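Local coordinates for genome packaging NTPase B204 (Sulfolobus turreted icosahedral virus 2, PDB 4KFU), which probably hydrolyses ATP to power the packaging of viral DNA into the capsid, as a P-loop ATPase of the FtsK-HerA superfamily, at residues Y158-N163 with K179-K184; D152-F157 with L189-N194; Q138-L143 with R166-Y171. All blocks are in the same frame, centred on the assembly; numbering follows the deposited sequence.

Interaction 1: Y158-N163 with K179-K184; sequences YTREPN and KVKTLK. With ACP (phosphomethylphosphonic acid adenylate ester), chain F.
Tyr158 meets Leu183 through its CB, which rests 4.2 Å from Leu183 CB, while its ring runs back along the 179-184 loop until CE1 lies at 3.3 Å from Lys181 O, near the ring plane. A chi1 of 163° sends CG away from the backbone N and carries the ring past this carbonyl; the weakly positive C-H edge of an aromatic ring suits a carbonyl oxygen. A water bridges its backbone N to Lys184 O. Thr159 follows with a weak bond, its N to Val180 O over 3.4 Å. Its two branches divide the work: the methyl CG2 packs against Val180 CG1, whereas OG1 accepts from Glu161 N in an ST turn and also bonds Glu164. Thr159 O is buried here without a hydrogen-bond partner; the CA-H of Lys181 and the CG1 methyl of Val180 face it. Arg160 adds a two-pronged polar link. Extended from CG to NE, it grips Lys181 O side-on: NE at 2.6 Å and NH2 at 3.0 Å from that oxygen, which lies in the guanidinium plane. Both donors approach from one face of the carbonyl, and the Lys181 chain crosses the arginine at about a right angle, its CB and CE against the arginine stem. NH2 also bonds a citrate, probably from the crystallisation liquor. Glu161 is the N-cap of helix 162-171, where its carboxylate caps the first turn, OE1 accepting from Glu164 N and OE2 weakly from Asn163 N. The two loops together hold the base of an AMPPCP molecule: its N6 donates to Leu183 O at 3.0 Å, with Lys184 NZ only weakly bonded to its phosphate. This second adenine-binding site, where a backbone carbonyl accepts from the amino group, is distinct from the P-loop nucleotide pocket.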
loop_
_atom_site.group_PDB
_atom_site.type_symbol
_atom_site.label_atom_id
_atom_site.label_comp_id
_atom_site.label_asym_id
_atom_site.label_seq_id
_atom_site.Cartn_x
_atom_site.Cartn_y
_atom_site.Cartn_z
ATOM N N TYR A 158 3.191 -7.437 -14.476
ATOM C CA TYR A 158 3.742 -8.633 -15.101
ATOM C C TYR A 158 4.685 -9.446 -14.214
ATOM O O TYR A 158 5.591 -8.893 -13.586
ATOM C CB TYR A 158 4.480 -8.261 -16.405
ATOM C CG TYR A 158 5.408 -9.358 -16.880
ATOM C CD1 TYR A 158 4.922 -10.425 -17.640
ATOM C CD2 TYR A 158 6.766 -9.341 -16.566
ATOM C CE1 TYR A 158 5.765 -11.456 -18.064
ATOM C CE2 TYR A 158 7.624 -10.368 -16.994
ATOM C CZ TYR A 158 7.116 -11.415 -17.739
ATOM O OH TYR A 158 7.958 -12.434 -18.150
ATOM N N THR A 159 4.481 -10.759 -14.180
ATOM C CA THR A 159 5.528 -11.667 -13.729
ATOM C C THR A 159 5.352 -13.077 -14.280
ATOM O O THR A 159 4.229 -13.518 -14.522
ATOM C CB THR A 159 5.625 -11.730 -12.185
ATOM O OG1 THR A 159 6.760 -12.528 -11.830
ATOM C CG2 THR A 159 4.362 -12.342 -11.583
ATOM N N ARG A 160 6.467 -13.769 -14.499
ATOM C CA ARG A 160 6.439 -15.208 -14.785
ATOM C C ARG A 160 7.391 -15.957 -13.872
ATOM O O ARG A 160 7.729 -17.106 -14.133
ATOM C CB ARG A 160 6.777 -15.494 -16.253
ATOM C CG ARG A 160 5.703 -15.030 -17.204
ATOM C CD ARG A 160 5.999 -15.421 -18.629
ATOM N NE ARG A 160 4.961 -14.900 -19.508
ATOM C CZ ARG A 160 4.727 -15.342 -20.736
ATOM N NH1 ARG A 160 5.459 -16.327 -21.238
ATOM N NH2 ARG A 160 3.763 -14.791 -21.461
ATOM N N GLU A 161 7.816 -15.311 -12.786
ATOM C CA GLU A 161 8.715 -15.968 -11.837
ATOM C C GLU A 161 7.957 -17.067 -11.076
ATOM O O GLU A 161 6.952 -16.789 -10.429
ATOM C CB GLU A 161 9.322 -14.933 -10.890
ATOM C CG GLU A 161 10.598 -15.384 -10.199
ATOM C CD GLU A 161 10.335 -16.259 -8.985
ATOM O OE1 GLU A 161 9.297 -16.054 -8.317
ATOM O OE2 GLU A 161 11.160 -17.160 -8.701
ATOM N N PRO A 162 8.432 -18.326 -11.172
ATOM C CA PRO A 162 7.704 -19.506 -10.682
ATOM C C PRO A 162 7.304 -19.431 -9.210
ATOM O O PRO A 162 6.179 -19.809 -8.891
ATOM C CB PRO A 162 8.698 -20.656 -10.910
ATOM C CG PRO A 162 9.545 -20.192 -12.033
ATOM C CD PRO A 162 9.691 -18.701 -11.847
ATOM N N ASN A 163 8.177 -18.948 -8.332
ATOM C CA ASN A 163 7.786 -18.813 -6.925
ATOM C C ASN A 163 6.683 -17.773 -6.735
ATOM O O ASN A 163 5.778 -17.944 -5.910
ATOM C CB ASN A 163 8.980 -18.503 -6.010
ATOM C CG ASN A 163 8.687 -18.842 -4.542
ATOM O OD1 ASN A 163 7.934 -19.784 -4.247
ATOM N ND2 ASN A 163 9.273 -18.076 -3.618
ATOM N N LYS A 179 -3.156 -15.108 -15.517
ATOM C CA LYS A 179 -3.326 -13.878 -16.281
ATOM C C LYS A 179 -2.180 -12.869 -16.108
ATOM O O LYS A 179 -1.949 -12.019 -16.971
ATOM C CB LYS A 179 -4.676 -13.230 -15.959
ATOM C CG LYS A 179 -5.916 -14.080 -16.346
ATOM C CD LYS A 179 -5.955 -14.395 -17.832
ATOM C CE LYS A 179 -7.248 -15.134 -18.251
ATOM N NZ LYS A 179 -7.083 -16.622 -18.364
ATOM N N VAL A 180 -1.451 -12.971 -15.001
ATOM C CA VAL A 180 -0.350 -12.044 -14.731
ATOM C C VAL A 180 0.815 -12.256 -15.712
ATOM O O VAL A 180 1.613 -11.329 -15.975
ATOM C CB VAL A 180 0.114 -12.159 -13.252
ATOM C CG1 VAL A 180 0.976 -13.405 -13.039
ATOM C CG2 VAL A 180 0.866 -10.928 -12.834
ATOM N N LYS A 181 0.872 -13.461 -16.289
ATOM C CA LYS A 181 1.994 -13.880 -17.131
ATOM C C LYS A 181 2.045 -13.164 -18.476
ATOM O O LYS A 181 3.097 -13.090 -19.111
ATOM C CB LYS A 181 1.935 -15.397 -17.390
ATOM C CG LYS A 181 1.974 -16.250 -16.134
ATOM C CD LYS A 181 1.949 -17.739 -16.477
ATOM C CE LYS A 181 3.252 -18.169 -17.132
ATOM N NZ LYS A 181 3.347 -19.653 -17.314
ATOM N N THR A 182 0.911 -12.629 -18.911
ATOM C CA THR A 182 0.831 -12.043 -20.244
ATOM C C THR A 182 0.631 -10.525 -20.255
ATOM O O THR A 182 0.403 -9.922 -21.311
ATOM C CB THR A 182 -0.277 -12.735 -21.072
ATOM O OG1 THR A 182 -1.502 -12.713 -20.330
ATOM C CG2 THR A 182 0.112 -14.192 -21.367
ATOM N N LEU A 183 0.735 -9.893 -19.089
ATOM C CA LEU A 183 0.534 -8.441 -19.025
ATOM C C LEU A 183 1.648 -7.688 -19.744
ATOM O O LEU A 183 2.839 -7.970 -19.538
ATOM C CB LEU A 183 0.495 -7.977 -17.572
ATOM C CG LEU A 183 -0.606 -8.551 -16.688
ATOM C CD1 LEU A 183 -0.276 -8.283 -15.219
ATOM C CD2 LEU A 183 -1.943 -7.934 -17.080
ATOM N N LYS A 184 1.269 -6.710 -20.562
ATOM C CA LYS A 184 2.251 -5.870 -21.234
ATOM C C LYS A 184 2.690 -4.708 -20.341
ATOM O O LYS A 184 2.197 -4.554 -19.218
ATOM C CB LYS A 184 1.705 -5.365 -22.579
ATOM C CG LYS A 184 1.561 -6.474 -23.612
ATOM C CD LYS A 184 2.754 -7.436 -23.540
ATOM C CE LYS A 184 2.576 -8.639 -24.468
ATOM N NZ LYS A 184 3.566 -9.723 -24.168
HETATM P PA ACP F . 5.493 -7.353 -27.650
HETATM O O1A ACP F . 4.708 -8.311 -26.783
HETATM O O2A ACP F . 6.009 -7.828 -28.993
HETATM O O3A ACP F . 4.625 -6.011 -27.886
HETATM O "O5'" ACP F . 6.744 -6.821 -26.780
HETATM C "C5'" ACP F . 7.799 -6.057 -27.369
HETATM C "C4'" ACP F . 8.744 -5.629 -26.257
HETATM O "O4'" ACP F . 7.993 -5.236 -25.093
HETATM C "C3'" ACP F . 9.648 -6.777 -25.826
HETATM O "O3'" ACP F . 10.991 -6.291 -25.726
HETATM C "C2'" ACP F . 9.208 -7.113 -24.423
HETATM O "O2'" ACP F . 10.333 -7.510 -23.644
HETATM C "C1'" ACP F . 8.607 -5.805 -23.934
HETATM N N9 ACP F . 7.616 -6.079 -22.874
HETATM C C8 ACP F . 6.595 -6.956 -22.969
HETATM N N7 ACP F . 5.876 -6.992 -21.819
HETATM C C5 ACP F . 6.457 -6.128 -20.964
HETATM C C6 ACP F . 6.205 -5.680 -19.582
HETATM N N6 ACP F . 5.160 -6.194 -18.886
HETATM N N1 ACP F . 7.049 -4.756 -19.050
HETATM C C2 ACP F . 8.091 -4.251 -19.747
HETATM N N3 ACP F . 8.374 -4.614 -21.015
HETATM C C4 ACP F . 7.608 -5.533 -21.660
HETATM O O HOH W 1 2.665 -5.222 -16.405
#

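Interaction 2: D152-F157 with L189-N194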
loop_
_atom_site.group_PDB
_atom_site.type_symbol
_atom_site.label_atom_id
_atom_site.label_comp_id
_atom_site.label_asym_id
_atom_site.label_seq_id
_atom_site.Cartn_x
_atom_site.Cartn_y
_atom_site.Cartn_z
ATOM N N ASP A 152 -8.615 -6.110 0.286
ATOM C CA ASP A 152 -9.870 -6.009 -0.463
ATOM C C ASP A 152 -9.588 -5.993 -1.956
ATOM O O ASP A 152 -10.380 -6.493 -2.760
ATOM C CB ASP A 152 -10.630 -4.743 -0.082
ATOM C CG ASP A 152 -11.007 -4.716 1.376
ATOM O OD1 ASP A 152 -11.984 -5.409 1.742
ATOM O OD2 ASP A 152 -10.316 -4.021 2.156
ATOM N N LEU A 153 -8.450 -5.408 -2.315
ATOM C CA LEU A 153 -8.024 -5.284 -3.705
ATOM C C LEU A 153 -6.550 -5.625 -3.811
ATOM O O LEU A 153 -5.730 -5.133 -3.032
ATOM C CB LEU A 153 -8.233 -3.858 -4.211
ATOM C CG LEU A 153 -9.669 -3.403 -4.483
ATOM C CD1 LEU A 153 -9.677 -2.017 -5.108
ATOM C CD2 LEU A 153 -10.395 -4.389 -5.387
ATOM N N ILE A 154 -6.199 -6.470 -4.771
ATOM C CA ILE A 154 -4.790 -6.764 -5.021
ATOM C C ILE A 154 -4.485 -6.443 -6.478
ATOM O O ILE A 154 -5.136 -6.965 -7.392
ATOM C CB ILE A 154 -4.427 -8.227 -4.703
ATOM C CG1 ILE A 154 -4.840 -8.580 -3.269
ATOM C CG2 ILE A 154 -2.948 -8.460 -4.879
ATOM C CD1 ILE A 154 -4.754 -10.089 -2.963
ATOM N N ILE A 155 -3.501 -5.571 -6.685
ATOM C CA ILE A 155 -3.123 -5.149 -8.027
ATOM C C ILE A 155 -1.759 -5.738 -8.372
ATOM O O ILE A 155 -0.826 -5.662 -7.569
ATOM C CB ILE A 155 -3.112 -3.606 -8.149
ATOM C CG1 ILE A 155 -4.540 -3.061 -8.009
ATOM C CG2 ILE A 155 -2.480 -3.170 -9.466
ATOM C CD1 ILE A 155 -4.660 -1.565 -8.118
ATOM N N MET A 156 -1.650 -6.353 -9.551
ATOM C CA MET A 156 -0.404 -7.012 -9.940
ATOM C C MET A 156 0.048 -6.632 -11.344
ATOM O O MET A 156 -0.772 -6.563 -12.271
ATOM C CB MET A 156 -0.569 -8.538 -9.841
ATOM C CG MET A 156 -0.677 -9.037 -8.407
ATOM S SD MET A 156 -1.312 -10.720 -8.282
ATOM C CE MET A 156 -3.024 -10.458 -8.611
ATOM N N PHE A 157 1.349 -6.377 -11.494
ATOM C CA PHE A 157 1.951 -6.157 -12.822
ATOM C C PHE A 157 2.605 -7.458 -13.286
ATOM O O PHE A 157 2.598 -8.450 -12.563
ATOM C CB PHE A 157 2.983 -5.024 -12.782
ATOM C CG PHE A 157 2.378 -3.663 -12.523
ATOM C CD1 PHE A 157 2.187 -2.760 -13.561
ATOM C CD2 PHE A 157 1.972 -3.296 -11.244
ATOM C CE1 PHE A 157 1.616 -1.492 -13.331
ATOM C CE2 PHE A 157 1.400 -2.020 -11.001
ATOM C CZ PHE A 157 1.218 -1.130 -12.052
ATOM N N LEU A 189 -3.299 -6.141 -13.507
ATOM C CA LEU A 189 -4.455 -6.946 -13.146
ATOM C C LEU A 189 -5.002 -6.491 -11.787
ATOM O O LEU A 189 -4.252 -6.268 -10.841
ATOM C CB LEU A 189 -4.031 -8.422 -13.093
ATOM C CG LEU A 189 -5.005 -9.538 -12.765
ATOM C CD1 LEU A 189 -4.513 -10.801 -13.438
ATOM C CD2 LEU A 189 -5.115 -9.772 -11.269
ATOM N N ILE A 190 -6.315 -6.353 -11.700
ATOM C CA ILE A 190 -6.960 -5.977 -10.454
ATOM C C ILE A 190 -7.825 -7.134 -9.983
ATOM O O ILE A 190 -8.811 -7.471 -10.635
ATOM C CB ILE A 190 -7.875 -4.761 -10.654
ATOM C CG1 ILE A 190 -7.079 -3.582 -11.215
ATOM C CG2 ILE A 190 -8.569 -4.397 -9.347
ATOM C CD1 ILE A 190 -7.961 -2.465 -11.753
ATOM N N TYR A 191 -7.440 -7.741 -8.862
ATOM C CA TYR A 191 -8.222 -8.799 -8.237
ATOM C C TYR A 191 -9.004 -8.253 -7.058
ATOM O O TYR A 191 -8.425 -7.701 -6.113
ATOM C CB TYR A 191 -7.316 -9.934 -7.752
ATOM C CG TYR A 191 -8.062 -11.097 -7.136
ATOM C CD1 TYR A 191 -8.863 -11.929 -7.913
ATOM C CD2 TYR A 191 -7.954 -11.372 -5.784
ATOM C CE1 TYR A 191 -9.549 -13.007 -7.343
ATOM C CE2 TYR A 191 -8.629 -12.438 -5.208
ATOM C CZ TYR A 191 -9.424 -13.253 -5.993
ATOM O OH TYR A 191 -10.093 -14.313 -5.416
ATOM N N ASP A 192 -10.321 -8.414 -7.124
ATOM C CA ASP A 192 -11.198 -8.077 -6.017
ATOM C C ASP A 192 -11.281 -9.298 -5.121
ATOM O O ASP A 192 -11.817 -10.334 -5.509
ATOM C CB ASP A 192 -12.577 -7.673 -6.538
ATOM C CG ASP A 192 -13.468 -7.094 -5.454
ATOM O OD1 ASP A 192 -13.531 -7.666 -4.338
ATOM O OD2 ASP A 192 -14.109 -6.059 -5.728
ATOM N N VAL A 193 -10.721 -9.181 -3.926
ATOM C CA VAL A 193 -10.639 -10.307 -3.015
ATOM C C VAL A 193 -12.030 -10.742 -2.556
ATOM O O VAL A 193 -12.281 -11.921 -2.316
ATOM C CB VAL A 193 -9.780 -9.944 -1.790
ATOM C CG1 VAL A 193 -9.721 -11.095 -0.787
ATOM C CG2 VAL A 193 -8.376 -9.547 -2.228
ATOM N N ASN A 194 -12.938 -9.782 -2.436
ATOM C CA ASN A 194 -14.242 -10.062 -1.846
ATOM C C ASN A 194 -15.183 -10.730 -2.847
ATOM O O ASN A 194 -15.877 -11.694 -2.517
ATOM C CB ASN A 194 -14.848 -8.781 -1.267
ATOM C CG ASN A 194 -14.062 -8.256 -0.066
ATOM O OD1 ASN A 194 -13.759 -9.007 0.863
ATOM N ND2 ASN A 194 -13.716 -6.969 -0.092
#
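The Tyr191 ring is met at its edge, near its plane, by the CD1 methyl of Ile154, 4.5 Å from Tyr191 CD2; beyond that the phenol leads away from the strand pair toward Ile172 and Ile198. The other flat groups, the Asp152 carboxylate and the Asn194 amide, stand 51° apart. Asn194 ND2 donates to Asp152 OD1 over 3.0 Å, with the oxygen in the amide plane and its anti lone pair in use. Asp152 suits this corner because each oxygen has work to do: OD1 also forms a salt bridge with Arg127, and OD2 accepts from Ile6 N. Between these ends, strands 153-156 and 189-192 run antiparallel, their axes 4.7 Å apart at closest approach. Ile154 with Tyr191 and Met156 with Leu189 are the hydrogen-bonded pairs, each closed by two N-H...O bonds; Leu153 with Asp192 and Ile155 with Ile190 are the non-hydrogen-bonded ones. Strand 153-156 pairs on its other edge with P-loop strand 6-10, so the parallel core of the P-loop ATPase fold passes over into its antiparallel extension, strands 188-192 and 197-201. The Met156 side lies against helix 174-179. Met156, bent at chi3 (-75°), turns CE back along Leu189 to 3.5 Å from CD2, a tight contact that a flexible thioether can adapt to; both side chains touch Ala176, whose small methyl suits such close quarters. On the opposite face Ile155 and Ile190 lie side by side, CG1 to CG1 4.1 Å apart, and Ile155 continues onto Leu20 and Phe25 of helix 17-31. Where the ladder ends, Val193 N reaches Asp152 O at 2.9 Å, from above the carbonyl plane, and Val193 CG2 sits 3.7 Å from Ile154 CD1. Asp192 OD1, accepting from Asn194 N, forms an Asx turn that bends the chain toward strand 197-201.

Interaction 3: Q138-L143 with R166-Y171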
loop_
_atom_site.group_PDB
_atom_site.type_symbol
_atom_site.label_atom_id
_atom_site.label_comp_id
_atom_site.label_asym_id
_atom_site.label_seq_id
_atom_site.Cartn_x
_atom_site.Cartn_y
_atom_site.Cartn_z
ATOM N N GLN A 138 7.643 -5.281 -4.196
ATOM C CA GLN A 138 8.237 -5.640 -5.489
ATOM C C GLN A 138 7.928 -7.075 -5.921
ATOM O O GLN A 138 7.618 -7.311 -7.075
ATOM C CB GLN A 138 9.752 -5.407 -5.472
ATOM C CG GLN A 138 10.150 -4.027 -4.921
ATOM C CD GLN A 138 11.084 -3.245 -5.834
ATOM O OE1 GLN A 138 10.749 -2.137 -6.287
ATOM N NE2 GLN A 138 12.269 -3.799 -6.089
ATOM N N ARG A 139 8.033 -8.023 -4.997
ATOM C CA ARG A 139 7.720 -9.430 -5.282
ATOM C C ARG A 139 6.590 -9.878 -4.361
ATOM O O ARG A 139 6.516 -9.426 -3.216
ATOM C CB ARG A 139 8.949 -10.333 -5.064
ATOM C CG ARG A 139 10.238 -9.888 -5.794
ATOM C CD ARG A 139 10.410 -10.549 -7.152
ATOM N NE ARG A 139 11.612 -10.077 -7.854
ATOM C CZ ARG A 139 12.615 -10.854 -8.272
ATOM N NH1 ARG A 139 12.589 -12.167 -8.069
ATOM N NH2 ARG A 139 13.651 -10.312 -8.908
ATOM N N VAL A 140 5.704 -10.756 -4.840
ATOM C CA VAL A 140 4.558 -11.178 -4.012
ATOM C C VAL A 140 5.035 -11.812 -2.711
ATOM O O VAL A 140 4.448 -11.585 -1.638
ATOM C CB VAL A 140 3.609 -12.153 -4.784
ATOM C CG1 VAL A 140 4.353 -13.387 -5.205
ATOM C CG2 VAL A 140 2.428 -12.561 -3.933
ATOM N N TYR A 141 6.130 -12.564 -2.791
ATOM C CA TYR A 141 6.631 -13.290 -1.625
ATOM C C TYR A 141 7.418 -12.430 -0.614
ATOM O O TYR A 141 7.925 -12.957 0.385
ATOM C CB TYR A 141 7.430 -14.529 -2.068
ATOM C CG TYR A 141 8.558 -14.247 -3.051
ATOM C CD1 TYR A 141 9.689 -13.535 -2.655
ATOM C CD2 TYR A 141 8.509 -14.727 -4.361
ATOM C CE1 TYR A 141 10.728 -13.284 -3.538
ATOM C CE2 TYR A 141 9.543 -14.486 -5.247
ATOM C CZ TYR A 141 10.651 -13.765 -4.827
ATOM O OH TYR A 141 11.689 -13.520 -5.698
ATOM N N ASP A 142 7.492 -11.118 -0.853
ATOM C CA ASP A 142 8.145 -10.198 0.084
ATOM C C ASP A 142 7.305 -10.025 1.340
ATOM O O ASP A 142 7.837 -9.684 2.387
ATOM C CB ASP A 142 8.321 -8.796 -0.521
ATOM C CG ASP A 142 9.343 -8.744 -1.649
ATOM O OD1 ASP A 142 10.147 -9.684 -1.804
ATOM O OD2 ASP A 142 9.316 -7.733 -2.378
ATOM N N LEU A 143 5.994 -10.234 1.235
ATOM C CA LEU A 143 5.102 -9.918 2.362
ATOM C C LEU A 143 4.474 -11.138 3.034
ATOM O O LEU A 143 4.347 -12.195 2.414
ATOM C CB LEU A 143 3.973 -9.000 1.884
ATOM C CG LEU A 143 4.368 -7.758 1.087
ATOM C CD1 LEU A 143 3.128 -6.972 0.686
ATOM C CD2 LEU A 143 5.345 -6.882 1.882
ATOM N N ARG A 166 3.383 -19.318 -7.866
ATOM C CA ARG A 166 2.911 -20.279 -6.865
ATOM C C ARG A 166 2.258 -19.573 -5.680
ATOM O O ARG A 166 1.256 -20.046 -5.133
ATOM C CB ARG A 166 4.073 -21.146 -6.372
ATOM C CG ARG A 166 3.662 -22.205 -5.367
ATOM C CD ARG A 166 4.862 -23.007 -4.844
ATOM N NE ARG A 166 5.884 -22.158 -4.228
ATOM C CZ ARG A 166 5.819 -21.689 -2.984
ATOM N NH1 ARG A 166 4.772 -21.973 -2.215
ATOM N NH2 ARG A 166 6.798 -20.931 -2.506
ATOM N N TRP A 167 2.843 -18.452 -5.264
ATOM C CA TRP A 167 2.285 -17.657 -4.171
ATOM C C TRP A 167 0.951 -17.070 -4.588
ATOM O O TRP A 167 -0.013 -17.061 -3.820
ATOM C CB TRP A 167 3.236 -16.504 -3.828
ATOM C CG TRP A 167 4.176 -16.802 -2.744
ATOM C CD1 TRP A 167 5.156 -17.750 -2.739
ATOM C CD2 TRP A 167 4.247 -16.142 -1.474
ATOM N NE1 TRP A 167 5.835 -17.716 -1.545
ATOM C CE2 TRP A 167 5.294 -16.734 -0.751
ATOM C CE3 TRP A 167 3.530 -15.089 -0.891
ATOM C CZ2 TRP A 167 5.647 -16.322 0.537
ATOM C CZ3 TRP A 167 3.872 -14.684 0.384
ATOM C CH2 TRP A 167 4.923 -15.299 1.085
ATOM N N ILE A 168 0.915 -16.531 -5.798
ATOM C CA ILE A 168 -0.308 -15.948 -6.310
ATOM C C ILE A 168 -1.417 -17.011 -6.341
ATOM O O ILE A 168 -2.538 -16.760 -5.887
ATOM C CB ILE A 168 -0.081 -15.324 -7.717
ATOM C CG1 ILE A 168 0.883 -14.125 -7.617
ATOM C CG2 ILE A 168 -1.393 -14.864 -8.330
ATOM C CD1 ILE A 168 1.300 -13.568 -8.997
ATOM N N SER A 169 -1.097 -18.197 -6.852
ATOM C CA SER A 169 -2.078 -19.280 -6.934
ATOM C C SER A 169 -2.594 -19.653 -5.552
ATOM O O SER A 169 -3.789 -19.878 -5.357
ATOM C CB SER A 169 -1.447 -20.527 -7.562
ATOM O OG SER A 169 -1.004 -20.263 -8.873
ATOM N N LYS A 170 -1.683 -19.720 -4.595
ATOM C CA LYS A 170 -2.000 -20.237 -3.263
ATOM C C LYS A 170 -2.730 -19.236 -2.362
ATOM O O LYS A 170 -3.580 -19.633 -1.546
ATOM C CB LYS A 170 -0.704 -20.746 -2.599
ATOM C CG LYS A 170 -0.856 -21.348 -1.189
ATOM C CD LYS A 170 0.459 -22.011 -0.765
ATOM C CE LYS A 170 0.462 -22.448 0.711
ATOM N NZ LYS A 170 -0.496 -23.561 0.981
ATOM N N TYR A 171 -2.422 -17.947 -2.504
ATOM C CA TYR A 171 -2.903 -16.966 -1.521
ATOM C C TYR A 171 -3.817 -15.914 -2.108
ATOM O O TYR A 171 -4.394 -15.112 -1.373
ATOM C CB TYR A 171 -1.734 -16.237 -0.846
ATOM C CG TYR A 171 -0.798 -17.129 -0.095
ATOM C CD1 TYR A 171 -1.235 -17.871 0.999
ATOM C CD2 TYR A 171 0.534 -17.222 -0.466
ATOM C CE1 TYR A 171 -0.356 -18.692 1.698
ATOM C CE2 TYR A 171 1.415 -18.029 0.227
ATOM C CZ TYR A 171 0.963 -18.755 1.309
ATOM O OH TYR A 171 1.847 -19.555 1.969
#
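The CA and CB of Tyr141 lie over one face of the Trp167 indole: CB is 3.3 Å from Trp167 CE2, and CA stands 3.5 Å from the centroid of the six-membered ring, almost straight above it, a CH-pi contact. With chi1 at 54°, Tyr141 CG sits between the backbone N and the carbonyl carbon. This turns the phenol off the indole toward Glu161 and Asn163, so that the rings meet T-shaped, the tyrosine edge toward the face of the five-membered ring with planes 67° apart. Tyr141 OH accepts from Arg139 NH1, while Arg139 CB lies over one face of the same phenol, toward its rim. Trp167 has a chi1 of -94°, away from a staggered value, which sets the broad indole between Tyr141 and, on its opposite face, Tyr171 CE2. Segment 138-143 is the loop leaving strand 131-137, a strand next to the P-loop strand in the sheet; its Gln138 belongs to the nucleotide pocket, consistent with the sensor position of related P-loop ATPases. A short 3-10 turn, 140-142, then brings the hydrophobic residues to helix 162-171. Val140 CG1 packs 3.6 Å from Trp167 CB, a slim branched side chain fitting beside the helix, and extends to Ile168 CG1. At the indole edge Leu143 O approaches Trp167 CZ3 to 3.2 Å, near the ring plane.

The three contacts cluster with centres 12 to 14 Å apart; interactions 1 and 3 use helix 162-171, which follows strand 153-156 of interaction 2. In chain order come 138-143, 152-157, 158-163, 166-171, 179-184 and 189-194: interaction 1 is nested within the loop closed by interaction 2, and interaction 3 alternates with both. Strand 153-156 leads directly into the 158-163 segment, and at that junction Val180 CG2 of interaction 1 packs 3.0 Å from Phe157 O of interaction 2. Ile168 joins all three, its CD1 lying near Val180, Thr159 and Met156 SD. The loop after strand 131-137, the antiparallel end of the sheet and the second adenine site are thus packed together.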